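PDB 4GWI: platelet aggregation factor Sm-hPAF from Streptococcus mitis, which binds fucose-containing Lewis glycans through this F-type lectin domain, part of a toxin that probably forms pores in cholesterol-containing host membranes. Local coordinates for residues G15-Q20 / Q58-K63; F51-W56 / K130-P135; L84-V89 / R101-S106; L92-Q97 / D121-K126. The protein carries 2 engineered substitutions. All coordinates share one frame; numbering follows the deposited sequence.

Contact 1: residues G15-Q20 / Q58-K63. With MG (magnesium ion), chain E.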
loop_
_atom_site.group_PDB
_atom_site.type_symbol
_atom_site.label_atom_id
_atom_site.label_comp_id
_atom_site.label_asym_id
_atom_site.label_seq_id
_atom_site.Cartn_x
_atom_site.Cartn_y
_atom_site.Cartn_z
ATOM N N GLY A 15 9.341 8.191 -2.209
ATOM C CA GLY A 15 10.628 8.334 -1.586
ATOM C C GLY A 15 10.660 8.370 -0.082
ATOM O O GLY A 15 11.725 8.578 0.530
ATOM N N LYS A 16 9.489 8.074 0.530
ATOM C CA LYS A 16 9.463 8.017 2.002
ATOM C C LYS A 16 9.949 6.675 2.574
ATOM O O LYS A 16 10.158 5.725 1.811
ATOM C CB LYS A 16 8.005 8.255 2.414
ATOM C CG LYS A 16 7.389 9.633 2.086
ATOM C CD LYS A 16 8.097 10.689 2.961
ATOM C CE LYS A 16 7.452 12.050 2.741
ATOM N NZ LYS A 16 7.472 12.569 1.362
ATOM N N GLN A 17 10.196 6.627 3.897
ATOM C CA GLN A 17 10.639 5.404 4.509
ATOM C C GLN A 17 9.529 4.363 4.475
ATOM O O GLN A 17 8.357 4.671 4.769
ATOM C CB GLN A 17 10.964 5.730 5.948
ATOM C CG GLN A 17 11.639 4.541 6.635
ATOM C CD GLN A 17 11.908 4.947 8.115
ATOM O OE1 GLN A 17 11.017 5.607 8.775
ATOM N NE2 GLN A 17 12.971 4.441 8.670
ATOM N N ALA A 18 9.810 3.173 4.061
ATOM C CA ALA A 18 8.794 2.078 3.942
ATOM C C ALA A 18 9.401 0.906 4.615
ATOM O O ALA A 18 10.634 0.669 4.703
ATOM C CB ALA A 18 8.415 1.771 2.457
ATOM N N SER A 19 8.486 0.057 5.053
ATOM C CA SER A 19 8.910 -1.207 5.745
ATOM C C SER A 19 7.798 -2.238 5.518
ATOM O O SER A 19 6.706 -1.942 5.070
ATOM C CB SER A 19 9.153 -1.040 7.262
ATOM O OG SER A 19 7.980 -0.609 7.888
ATOM N N GLN A 20 8.125 -3.504 5.818
ATOM C CA GLN A 20 7.100 -4.533 5.632
ATOM C C GLN A 20 7.457 -5.718 6.592
ATOM O O GLN A 20 8.552 -5.763 7.211
ATOM C CB GLN A 20 7.024 -4.947 4.107
ATOM C CG GLN A 20 8.372 -5.543 3.624
ATOM C CD GLN A 20 8.407 -5.694 2.131
ATOM O OE1 GLN A 20 7.504 -5.254 1.424
ATOM N NE2 GLN A 20 9.511 -6.302 1.618
ATOM N N GLN A 58 4.104 -0.896 5.067
ATOM C CA GLN A 58 3.753 0.408 5.635
ATOM C C GLN A 58 4.664 1.476 5.049
ATOM O O GLN A 58 5.857 1.200 4.770
ATOM C CB GLN A 58 4.002 0.327 7.145
ATOM C CG GLN A 58 3.700 1.661 7.853
ATOM C CD GLN A 58 3.911 1.398 9.334
ATOM O OE1 GLN A 58 5.033 1.547 9.832
ATOM N NE2 GLN A 58 2.862 0.919 9.944
ATOM N N VAL A 59 4.111 2.691 4.857
ATOM C CA VAL A 59 4.994 3.842 4.586
ATOM C C VAL A 59 4.785 4.862 5.732
ATOM O O VAL A 59 3.660 5.092 6.224
ATOM C CB VAL A 59 4.660 4.444 3.221
ATOM C CG1 VAL A 59 3.144 4.793 3.079
ATOM C CG2 VAL A 59 5.630 5.677 2.914
ATOM N N ASP A 60 5.918 5.461 6.121
ATOM C CA ASP A 60 5.942 6.602 7.128
ATOM C C ASP A 60 5.971 7.858 6.321
ATOM O O ASP A 60 7.018 8.171 5.643
ATOM C CB ASP A 60 7.166 6.417 7.996
ATOM C CG ASP A 60 7.278 7.478 9.044
ATOM O OD1 ASP A 60 6.474 8.388 9.027
ATOM O OD2 ASP A 60 8.277 7.358 9.792
ATOM N N LEU A 61 4.924 8.648 6.364
ATOM C CA LEU A 61 4.890 9.941 5.624
ATOM C C LEU A 61 5.823 10.970 6.241
ATOM O O LEU A 61 6.001 12.060 5.600
ATOM C CB LEU A 61 3.465 10.489 5.549
ATOM C CG LEU A 61 2.431 9.559 4.913
ATOM C CD1 LEU A 61 1.038 10.118 4.988
ATOM C CD2 LEU A 61 2.781 9.254 3.422
ATOM N N GLY A 62 6.296 10.701 7.462
ATOM C CA GLY A 62 7.314 11.502 8.113
ATOM C C GLY A 62 6.772 12.637 8.973
ATOM O O GLY A 62 7.539 13.194 9.783
ATOM N N LYS A 63 5.488 12.917 8.822
ATOM C CA LYS A 63 4.758 13.930 9.589
ATOM C C LYS A 63 3.316 13.575 9.443
ATOM O O LYS A 63 2.976 12.752 8.587
ATOM C CB LYS A 63 5.067 15.361 9.079
ATOM C CG LYS A 63 4.789 15.630 7.624
ATOM C CD LYS A 63 5.208 17.054 7.124
ATOM C CE LYS A 63 4.566 18.236 7.902
ATOM N NZ LYS A 63 3.130 18.154 8.375
HETATM MG MG MG E . 9.675 5.962 10.713
HETATM O O HOH W 1 9.633 8.887 5.727
HETATM O O HOH W 2 7.739 2.440 8.134
HETATM O O HOH W 3 8.658 6.094 12.707
HETATM O O HOH W 4 8.849 4.335 10.351
HETATM O O HOH W 5 11.280 4.971 11.757
#
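Metal coordination joins Q17 and D60 on one face of an antiparallel strand pair. Q17 OE1 lies 2.4 Å and D60 OD2 2.2 Å from the magnesium ion, which also holds three waters. Paired across the strands, the two side chains leave on the same face, and with CG anti to the backbone N in both (chi1 -172° and -179°) their oxygens reach one ion; the amide and carboxylate planes are 27° apart. The other carboxylate oxygen, D60 OD1, accepts from G62 N at 2.8 Å, an Asx turn, and pairs with R123, so both oxygens of D60 are engaged and its rotation is fixed.

Backbone bonds zip the strands: D60 N donates to Q17 O (2.9 Å), while S19 and Q58 exchange a pair, S19 N to Q58 O and Q58 N to S19 O. A water bridges Q17 N and D60 O. Apolar packing is slight: V59 CG2 touches K16 CB at 3.5 Å. The K16 methylenes, bent at chi2, pass D60 O and L61 O before NZ bonds to I12 O.

Strand 17-20 is an outermost strand of the five-stranded sheet; strand 56-61 separates it from strand 124-129, with V59 bonded to V125 and L61 to R123.

Contact 2: residues F51-W56 / K130-P135; sequences FEDNAW and KTKNTP
P135 lies over one face of the F51 ring, with P135 CG 3.8 Å from the ring centroid and only 8° off the normal, a CH-pi contact over the middle of the ring. N133 O meets the same ring at its edge, near the plane, 3.5 Å from F51 CD1. The side chains of F51 and P135 run side by side and point the same way. N133 ND2 comes up to F51 CB, and beyond the pair F51 also touches R83 and the bound fucose.

Along the rest of the contact two irregular loops are laced by polar bonds. T134 N donates to E52 O (3.0 Å), approaching from above the carbonyl plane, and N54 N gives a nearly straight bond to T131 O (3.2 Å, 174° at the hydrogen). The D53 carboxylate, its CG beside the backbone N (chi1 -64°), turns OD1 toward the other loop, where its anti lone pair takes N133 N at 2.8 Å. One water links A55 N to T134 O, and another donates to N54 OD1 and, weakly, to K130 O.

D53 OD2 and K132 NZ stay 4.4 Å apart, too far for a salt bridge, so their attraction is probably modest at this surface. Cross-loop hydrogen bonds carry most of the polar contact, while the proline CH-pi contact covers one face of an aromatic residue that belongs to the glycan pocket.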
loop_
_atom_site.group_PDB
_atom_site.type_symbol
_atom_site.label_atom_id
_atom_site.label_comp_id
_atom_site.label_asym_id
_atom_site.label_seq_id
_atom_site.Cartn_x
_atom_site.Cartn_y
_atom_site.Cartn_z
ATOM N N PHE A 51 5.897 -15.745 2.296
ATOM C CA PHE A 51 4.572 -16.368 2.461
ATOM C C PHE A 51 4.398 -16.507 3.945
ATOM O O PHE A 51 5.219 -17.191 4.648
ATOM C CB PHE A 51 4.562 -17.790 1.856
ATOM C CG PHE A 51 4.442 -17.861 0.388
ATOM C CD1 PHE A 51 3.226 -18.332 -0.258
ATOM C CD2 PHE A 51 5.522 -17.521 -0.410
ATOM C CE1 PHE A 51 3.160 -18.372 -1.636
ATOM C CE2 PHE A 51 5.417 -17.509 -1.787
ATOM C CZ PHE A 51 4.241 -17.960 -2.424
ATOM N N GLU A 52 3.422 -15.819 4.524
ATOM C CA GLU A 52 3.276 -15.779 5.978
ATOM C C GLU A 52 1.854 -15.383 6.272
ATOM O O GLU A 52 1.088 -14.991 5.348
ATOM C CB GLU A 52 4.271 -14.835 6.634
ATOM C CG GLU A 52 4.032 -13.319 6.218
ATOM C CD GLU A 52 5.113 -12.460 6.815
ATOM O OE1 GLU A 52 5.630 -12.694 7.957
ATOM O OE2 GLU A 52 5.484 -11.512 6.100
ATOM N N ASP A 53 1.480 -15.498 7.545
ATOM C CA ASP A 53 0.159 -14.999 7.936
ATOM C C ASP A 53 0.144 -13.505 8.192
ATOM O O ASP A 53 1.063 -12.952 8.795
ATOM C CB ASP A 53 -0.258 -15.700 9.239
ATOM C CG ASP A 53 -0.441 -17.242 9.030
ATOM O OD1 ASP A 53 -0.413 -17.797 7.896
ATOM O OD2 ASP A 53 -0.554 -17.895 10.100
ATOM N N ASN A 54 -0.927 -12.869 7.681
ATOM C CA ASN A 54 -1.130 -11.450 7.982
ATOM C C ASN A 54 0.104 -10.578 7.583
ATOM O O ASN A 54 0.524 -9.731 8.336
ATOM C CB ASN A 54 -1.408 -11.237 9.504
ATOM C CG ASN A 54 -2.660 -12.011 9.942
ATOM O OD1 ASN A 54 -3.650 -12.118 9.220
ATOM N ND2 ASN A 54 -2.520 -12.708 11.032
ATOM N N ALA A 55 0.557 -10.807 6.359
ATOM C CA ALA A 55 1.703 -9.965 5.841
ATOM C C ALA A 55 1.211 -8.490 5.779
ATOM O O ALA A 55 0.019 -8.210 5.568
ATOM C CB ALA A 55 2.009 -10.453 4.438
ATOM N N TRP A 56 2.184 -7.596 5.909
ATOM C CA TRP A 56 1.802 -6.184 5.827
ATOM C C TRP A 56 2.978 -5.355 5.235
ATOM O O TRP A 56 4.120 -5.793 5.233
ATOM C CB TRP A 56 1.339 -5.606 7.228
ATOM C CG TRP A 56 2.417 -5.726 8.309
ATOM C CD1 TRP A 56 2.560 -6.784 9.253
ATOM C CD2 TRP A 56 3.612 -4.913 8.480
ATOM N NE1 TRP A 56 3.681 -6.570 10.044
ATOM C CE2 TRP A 56 4.361 -5.469 9.625
ATOM C CE3 TRP A 56 4.071 -3.700 7.910
ATOM C CZ2 TRP A 56 5.610 -4.930 10.043
ATOM C CZ3 TRP A 56 5.289 -3.167 8.339
ATOM C CH2 TRP A 56 6.056 -3.776 9.393
ATOM N N LYS A 130 -5.216 -10.253 5.318
ATOM C CA LYS A 130 -5.888 -10.964 6.435
ATOM C C LYS A 130 -5.864 -12.468 6.197
ATOM O O LYS A 130 -6.488 -13.230 6.961
ATOM C CB LYS A 130 -7.315 -10.458 6.593
ATOM C CG LYS A 130 -7.196 -9.025 7.195
ATOM C CD LYS A 130 -8.508 -8.275 7.026
ATOM C CE LYS A 130 -9.718 -9.082 7.465
ATOM N NZ LYS A 130 -9.928 -9.012 8.944
ATOM N N THR A 131 -5.141 -12.924 5.197
ATOM C CA THR A 131 -5.115 -14.330 4.779
ATOM C C THR A 131 -3.852 -15.062 5.302
ATOM O O THR A 131 -2.823 -14.478 5.715
ATOM C CB THR A 131 -5.125 -14.393 3.268
ATOM O OG1 THR A 131 -3.961 -13.568 2.837
ATOM C CG2 THR A 131 -6.478 -13.898 2.687
ATOM N N LYS A 132 -3.962 -16.394 5.432
ATOM C CA LYS A 132 -2.865 -17.194 5.858
ATOM C C LYS A 132 -1.968 -17.519 4.706
ATOM O O LYS A 132 -2.431 -17.644 3.573
ATOM C CB LYS A 132 -3.426 -18.549 6.441
ATOM C CG LYS A 132 -4.101 -18.337 7.778
ATOM C CD LYS A 132 -4.921 -19.590 8.132
ATOM C CE LYS A 132 -5.699 -19.379 9.426
ATOM N NZ LYS A 132 -4.853 -18.614 10.396
ATOM N N ASN A 133 -0.675 -17.611 5.067
ATOM C CA ASN A 133 0.358 -18.158 4.203
ATOM C C ASN A 133 0.341 -17.579 2.796
ATOM O O ASN A 133 0.337 -18.251 1.781
ATOM C CB ASN A 133 0.155 -19.723 4.181
ATOM C CG ASN A 133 1.267 -20.411 3.448
ATOM O OD1 ASN A 133 1.019 -21.226 2.531
ATOM N ND2 ASN A 133 2.499 -20.020 3.770
ATOM N N THR A 134 0.293 -16.208 2.754
ATOM C CA THR A 134 0.168 -15.469 1.475
ATOM C C THR A 134 1.184 -14.275 1.537
ATOM O O THR A 134 1.298 -13.639 2.542
ATOM C CB THR A 134 -1.241 -14.869 1.263
ATOM O OG1 THR A 134 -2.189 -15.993 1.294
ATOM C CG2 THR A 134 -1.424 -14.186 -0.081
ATOM N N PRO A 135 1.917 -14.071 0.458
ATOM C CA PRO A 135 2.875 -12.909 0.461
ATOM C C PRO A 135 2.158 -11.678 -0.042
ATOM O O PRO A 135 1.237 -11.754 -0.842
ATOM C CB PRO A 135 3.966 -13.294 -0.566
ATOM C CG PRO A 135 3.296 -14.299 -1.478
ATOM C CD PRO A 135 2.050 -14.865 -0.792
HETATM O O HOH W 6 -6.359 -12.039 10.054
HETATM O O HOH W 7 -0.645 -12.744 4.524
#

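Contact 3: residues L84-V89 / R101-S106; sequences LSNFDV and RQHFDS
F87 and F104 pack tightly on the buried face of the hairpin formed by strands 87-92 and 98-104. F104 CB sits over one face of the F87 ring, 4.0 Å from its centroid, and L84 CD1 covers the opposite face. The rings themselves barely overlap, being slid apart with planes at 29°. V89 CG2 adds a looser touch on F104 CE2 at 4.1 Å, and L113 packs on both phenylalanines.

Paired backbone bonds between F87 and F104, and between V89 and Q102, hold the strands in register. N86 and F87 both face F104, a G1 bulge, and N86 N reaches past it to D105 O (2.9 Å).

The more solvent-accessible face is polar. D88 CG lies beside its backbone N (chi1 -70°), which spreads the carboxylate between two partners on the other strand. R101 NH1 forms a salt bridge with D88 OD1 at 2.8 Å: the oxygen lies near the guanidinium plane, while NH1 comes to it on the anti side, somewhat out of the carboxylate plane. H103 ND1 meets D88 OD2 at 3.1 Å, with that oxygen in the imidazole plane. H103 NE2 then donates to D105 OD1.

R101 also pairs with E98 and E128, so its charge is shared among three carboxylates. With acidic groups at both of its nitrogens, H103 would probably be more readily protonated.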
loop_
_atom_site.group_PDB
_atom_site.type_symbol
_atom_site.label_atom_id
_atom_site.label_comp_id
_atom_site.label_asym_id
_atom_site.label_seq_id
_atom_site.Cartn_x
_atom_site.Cartn_y
_atom_site.Cartn_z
ATOM N N LEU A 84 -3.395 -10.190 -3.653
ATOM C CA LEU A 84 -3.867 -8.939 -3.043
ATOM C C LEU A 84 -5.426 -9.004 -2.973
ATOM O O LEU A 84 -6.164 -8.496 -3.850
ATOM C CB LEU A 84 -3.383 -7.688 -3.814
ATOM C CG LEU A 84 -3.811 -6.359 -3.162
ATOM C CD1 LEU A 84 -3.132 -6.215 -1.775
ATOM C CD2 LEU A 84 -3.263 -5.245 -4.050
ATOM N N SER A 85 -5.850 -9.691 -1.942
ATOM C CA SER A 85 -7.296 -9.926 -1.695
ATOM C C SER A 85 -7.433 -10.090 -0.205
ATOM O O SER A 85 -6.496 -10.454 0.518
ATOM C CB SER A 85 -7.788 -11.148 -2.536
ATOM O OG SER A 85 -7.151 -12.248 -1.994
ATOM N N ASN A 86 -8.658 -9.806 0.295
ATOM C CA ASN A 86 -8.991 -9.865 1.697
ATOM C C ASN A 86 -7.968 -9.130 2.556
ATOM O O ASN A 86 -7.204 -9.714 3.315
ATOM C CB ASN A 86 -9.101 -11.334 2.122
ATOM C CG ASN A 86 -9.706 -11.496 3.526
ATOM O OD1 ASN A 86 -10.224 -10.597 4.133
ATOM N ND2 ASN A 86 -9.542 -12.696 4.080
ATOM N N PHE A 87 -7.996 -7.823 2.386
ATOM C CA PHE A 87 -6.999 -7.001 3.038
ATOM C C PHE A 87 -7.601 -5.710 3.535
ATOM O O PHE A 87 -8.664 -5.264 3.074
ATOM C CB PHE A 87 -5.806 -6.658 2.076
ATOM C CG PHE A 87 -6.193 -5.860 0.859
ATOM C CD1 PHE A 87 -6.686 -6.462 -0.286
ATOM C CD2 PHE A 87 -6.109 -4.451 0.886
ATOM C CE1 PHE A 87 -7.076 -5.744 -1.409
ATOM C CE2 PHE A 87 -6.485 -3.753 -0.212
ATOM C CZ PHE A 87 -6.902 -4.333 -1.371
ATOM N N ASP A 88 -6.889 -5.078 4.457
ATOM C CA ASP A 88 -7.297 -3.746 4.949
ATOM C C ASP A 88 -6.274 -2.704 4.519
ATOM O O ASP A 88 -5.059 -2.994 4.352
ATOM C CB ASP A 88 -7.301 -3.670 6.490
ATOM C CG ASP A 88 -8.437 -4.503 7.176
ATOM O OD1 ASP A 88 -8.238 -4.855 8.377
ATOM O OD2 ASP A 88 -9.399 -4.827 6.535
ATOM N N VAL A 89 -6.737 -1.496 4.313
ATOM C CA VAL A 89 -5.847 -0.267 4.196
ATOM C C VAL A 89 -6.102 0.520 5.459
ATOM O O VAL A 89 -7.282 0.854 5.785
ATOM C CB VAL A 89 -6.185 0.524 2.938
ATOM C CG1 VAL A 89 -5.269 1.767 2.785
ATOM C CG2 VAL A 89 -6.023 -0.382 1.686
ATOM N N ARG A 101 -9.729 2.704 8.755
ATOM C CA ARG A 101 -9.492 1.344 8.253
ATOM C C ARG A 101 -10.584 1.033 7.268
ATOM O O ARG A 101 -11.761 1.267 7.552
ATOM C CB ARG A 101 -9.484 0.320 9.433
ATOM C CG ARG A 101 -9.327 -1.110 8.973
ATOM C CD ARG A 101 -9.346 -2.107 10.173
ATOM N NE ARG A 101 -8.305 -1.819 11.106
ATOM C CZ ARG A 101 -7.093 -2.411 11.148
ATOM N NH1 ARG A 101 -6.774 -3.361 10.269
ATOM N NH2 ARG A 101 -6.198 -2.011 12.087
ATOM N N GLN A 102 -10.218 0.534 6.064
ATOM C CA GLN A 102 -11.204 0.044 5.085
ATOM C C GLN A 102 -10.784 -1.321 4.649
ATOM O O GLN A 102 -9.591 -1.586 4.438
ATOM C CB GLN A 102 -11.236 0.937 3.873
ATOM C CG GLN A 102 -11.932 2.253 4.213
ATOM C CD GLN A 102 -12.004 3.239 3.055
ATOM O OE1 GLN A 102 -12.351 2.851 1.930
ATOM N NE2 GLN A 102 -11.752 4.555 3.349
ATOM N N HIS A 103 -11.740 -2.214 4.528
ATOM C CA HIS A 103 -11.515 -3.571 4.100
ATOM C C HIS A 103 -11.939 -3.786 2.656
ATOM O O HIS A 103 -12.954 -3.229 2.189
ATOM C CB HIS A 103 -12.355 -4.485 4.995
ATOM C CG HIS A 103 -12.284 -5.938 4.552
ATOM N ND1 HIS A 103 -11.195 -6.703 4.791
ATOM C CD2 HIS A 103 -13.169 -6.703 3.788
ATOM C CE1 HIS A 103 -11.406 -7.953 4.236
ATOM N NE2 HIS A 103 -12.588 -7.929 3.597
ATOM N N PHE A 104 -11.175 -4.614 1.935
ATOM C CA PHE A 104 -11.456 -4.958 0.529
ATOM C C PHE A 104 -11.367 -6.414 0.262
ATOM O O PHE A 104 -10.440 -7.077 0.675
ATOM C CB PHE A 104 -10.475 -4.248 -0.448
ATOM C CG PHE A 104 -10.556 -2.759 -0.314
ATOM C CD1 PHE A 104 -11.521 -2.064 -1.049
ATOM C CD2 PHE A 104 -9.790 -2.086 0.683
ATOM C CE1 PHE A 104 -11.741 -0.672 -0.850
ATOM C CE2 PHE A 104 -10.019 -0.725 0.841
ATOM C CZ PHE A 104 -10.943 -0.032 0.097
ATOM N N ASP A 105 -12.360 -6.954 -0.441
ATOM C CA ASP A 105 -12.283 -8.368 -0.758
ATOM C C ASP A 105 -11.352 -8.612 -1.926
ATOM O O ASP A 105 -10.614 -9.569 -1.880
ATOM C CB ASP A 105 -13.678 -8.855 -1.215
ATOM C CG ASP A 105 -14.686 -8.903 -0.086
ATOM O OD1 ASP A 105 -14.304 -9.096 1.103
ATOM O OD2 ASP A 105 -15.891 -8.791 -0.431
ATOM N N SER A 106 -11.374 -7.778 -2.955
ATOM C CA SER A 106 -10.669 -8.040 -4.204
ATOM C C SER A 106 -10.398 -6.726 -4.868
ATOM O O SER A 106 -10.984 -5.735 -4.488
ATOM C CB SER A 106 -11.632 -8.769 -5.179
ATOM O OG SER A 106 -10.915 -9.576 -6.034
HETATM O O HOH W 8 -7.514 -8.904 -6.062
#

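Contact 4: residues L92-Q97 / D121-K126; sequences LNEAKQ and DARYVK. Unlike the reference sequence in segment 121-126: D121 (reference Ala).
L92 meets R123 and Y124 in a classic beta bulge, at the end of strand 87-92 of the F-type lectin fold, beside the corner that the chain turns at R123. L92 O takes two donors: R123 N at 2.8 Å in the carbonyl plane and Y124 N at 3.1 Å, tilted from it. L92 N gives its proton to Y124 O (2.9 Å), so both polar backbone atoms of L92 are satisfied here.

Beyond L92 the chain folds into a type I turn from N93 to K96, closed by K96 N donating to N93 O, with N93 N bonded to Q97 O. The same N93 O lies in plane at the edge of the Y124 ring. K96 CD lies over one face of that ring and R123 CG over the opposite one, both toward the rim; Y124 CG, beside its own backbone N (chi1 -60°), places the ring between them. Side by side, E94 and R123 point the same way, yet their charged ends stop short of a salt bridge, 4.6 Å from E94 OE2 to R123 NH1. The guanidinium is instead occupied by D60, through NE, and by a glycerol probably from the crystallisation liquor.

Y124 OH stands over the guanidinium face toward its rim, and one water is 2.7 Å from both Y124 OH and E94 O, donating to the latter.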
loop_
_atom_site.group_PDB
_atom_site.type_symbol
_atom_site.label_atom_id
_atom_site.label_comp_id
_atom_site.label_asym_id
_atom_site.label_seq_id
_atom_site.Cartn_x
_atom_site.Cartn_y
_atom_site.Cartn_z
ATOM N N LEU A 92 -2.669 5.332 10.342
ATOM C CA LEU A 92 -2.265 5.399 11.767
ATOM C C LEU A 92 -1.789 6.810 12.056
ATOM O O LEU A 92 -1.163 7.490 11.241
ATOM C CB LEU A 92 -1.090 4.467 12.099
ATOM C CG LEU A 92 -1.218 3.055 11.620
ATOM C CD1 LEU A 92 0.084 2.404 12.163
ATOM C CD2 LEU A 92 -2.395 2.390 12.248
ATOM N N ASN A 93 -2.073 7.265 13.292
ATOM C CA ASN A 93 -1.511 8.539 13.731
ATOM C C ASN A 93 -0.019 8.426 14.148
ATOM O O ASN A 93 0.633 7.358 14.020
ATOM C CB ASN A 93 -2.423 9.150 14.878
ATOM C CG ASN A 93 -2.297 8.398 16.203
ATOM O OD1 ASN A 93 -3.183 8.667 17.141
ATOM N ND2 ASN A 93 -1.455 7.448 16.360
ATOM N N GLU A 94 0.566 9.511 14.653
ATOM C CA GLU A 94 1.972 9.523 14.996
ATOM C C GLU A 94 2.357 8.579 16.076
ATOM O O GLU A 94 3.481 8.098 16.186
ATOM C CB GLU A 94 2.386 10.988 15.338
ATOM C CG GLU A 94 3.896 11.105 15.616
ATOM C CD GLU A 94 4.287 11.150 17.092
ATOM O OE1 GLU A 94 3.517 10.670 17.992
ATOM O OE2 GLU A 94 5.411 11.671 17.342
ATOM N N ALA A 95 1.387 8.262 16.945
ATOM C CA ALA A 95 1.531 7.318 18.027
ATOM C C ALA A 95 1.210 5.900 17.619
ATOM O O ALA A 95 1.146 4.913 18.390
ATOM C CB ALA A 95 0.530 7.734 19.162
ATOM N N LYS A 96 1.019 5.718 16.272
ATOM C CA LYS A 96 0.743 4.374 15.674
ATOM C C LYS A 96 -0.596 3.745 16.068
ATOM O O LYS A 96 -0.814 2.535 15.989
ATOM C CB LYS A 96 1.930 3.426 15.855
ATOM C CG LYS A 96 3.134 3.973 15.094
ATOM C CD LYS A 96 4.158 2.844 14.833
ATOM C CE LYS A 96 5.547 3.435 14.679
ATOM N NZ LYS A 96 6.437 2.322 14.217
ATOM N N GLN A 97 -1.553 4.623 16.470
ATOM C CA GLN A 97 -2.911 4.166 16.676
ATOM C C GLN A 97 -3.690 4.298 15.397
ATOM O O GLN A 97 -3.553 5.300 14.670
ATOM C CB GLN A 97 -3.607 5.149 17.691
ATOM C CG GLN A 97 -2.873 5.142 19.038
ATOM C CD GLN A 97 -3.555 6.151 19.992
ATOM O OE1 GLN A 97 -3.584 7.334 19.689
ATOM N NE2 GLN A 97 -4.095 5.640 21.165
ATOM N N ASP A 121 -6.259 12.735 9.492
ATOM C CA ASP A 121 -4.909 13.134 9.847
ATOM C C ASP A 121 -4.067 11.971 10.284
ATOM O O ASP A 121 -4.377 11.362 11.336
ATOM C CB ASP A 121 -4.939 14.236 10.906
ATOM C CG ASP A 121 -5.657 15.477 10.384
ATOM O OD1 ASP A 121 -5.106 16.184 9.464
ATOM O OD2 ASP A 121 -6.843 15.749 10.826
ATOM N N ALA A 122 -3.077 11.555 9.468
ATOM C CA ALA A 122 -2.361 10.343 9.734
ATOM C C ALA A 122 -0.918 10.501 9.353
ATOM O O ALA A 122 -0.632 11.302 8.439
ATOM C CB ALA A 122 -2.958 9.246 8.871
ATOM N N ARG A 123 -0.078 9.720 10.010
ATOM C CA ARG A 123 1.345 9.733 9.647
ATOM C C ARG A 123 1.717 8.465 8.895
ATOM O O ARG A 123 2.694 8.509 8.055
ATOM C CB ARG A 123 2.207 9.884 10.904
ATOM C CG ARG A 123 3.723 9.873 10.524
ATOM C CD ARG A 123 4.600 10.383 11.602
ATOM N NE ARG A 123 6.005 9.932 11.300
ATOM C CZ ARG A 123 7.058 10.295 12.006
ATOM N NH1 ARG A 123 6.916 11.223 13.016
ATOM N NH2 ARG A 123 8.225 9.724 11.691
ATOM N N TYR A 124 1.076 7.342 9.137
ATOM C CA TYR A 124 1.452 6.054 8.493
ATOM C C TYR A 124 0.327 5.546 7.666
ATOM O O TYR A 124 -0.885 5.655 8.036
ATOM C CB TYR A 124 1.810 5.005 9.561
ATOM C CG TYR A 124 2.971 5.379 10.468
ATOM C CD1 TYR A 124 2.741 6.159 11.657
ATOM C CD2 TYR A 124 4.297 5.108 10.112
ATOM C CE1 TYR A 124 3.775 6.532 12.495
ATOM C CE2 TYR A 124 5.355 5.425 10.986
ATOM C CZ TYR A 124 5.095 6.113 12.171
ATOM O OH TYR A 124 6.155 6.552 12.943
ATOM N N VAL A 125 0.650 4.867 6.519
ATOM C CA VAL A 125 -0.339 4.205 5.680
ATOM C C VAL A 125 0.071 2.736 5.636
ATOM O O VAL A 125 1.293 2.468 5.302
ATOM C CB VAL A 125 -0.368 4.808 4.262
ATOM C CG1 VAL A 125 -1.374 3.995 3.396
ATOM C CG2 VAL A 125 -0.740 6.289 4.337
ATOM N N LYS A 126 -0.824 1.823 5.954
ATOM C CA LYS A 126 -0.417 0.411 6.023
ATOM C C LYS A 126 -1.389 -0.402 5.167
ATOM O O LYS A 126 -2.583 -0.100 5.121
ATOM C CB LYS A 126 -0.464 0.037 7.511
ATOM C CG LYS A 126 0.019 -1.295 7.832
ATOM C CD LYS A 126 0.159 -1.310 9.411
ATOM C CE LYS A 126 0.769 -2.678 9.635
ATOM N NZ LYS A 126 0.322 -3.035 10.997
HETATM O O HOH W 9 5.728 8.495 14.703
#

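Contacts 1, 3 and 4 all reach one five-stranded antiparallel sheet, whose outermost strands are 17-20, in contact 1, and 98-104, in contact 3; the centres of contacts 1 and 3 are about 20 Å apart, on opposite sides of the chain's centre. Contacts 1 and 4, centres about 10 Å apart, meet where R123 pairs with D60, tying the bulge to the magnesium site. Contact 2 joins the loops that run into strand 56-61 and out of strand 124-129, on the side of the glycan, and its K130 bonds to N86 of contact 3. Along the chain, contact 1 closes before contacts 3 and 4 open, and both of these nest within the loop closed by contact 2. The sheet thus runs from a metal-bearing edge to its outer hairpin.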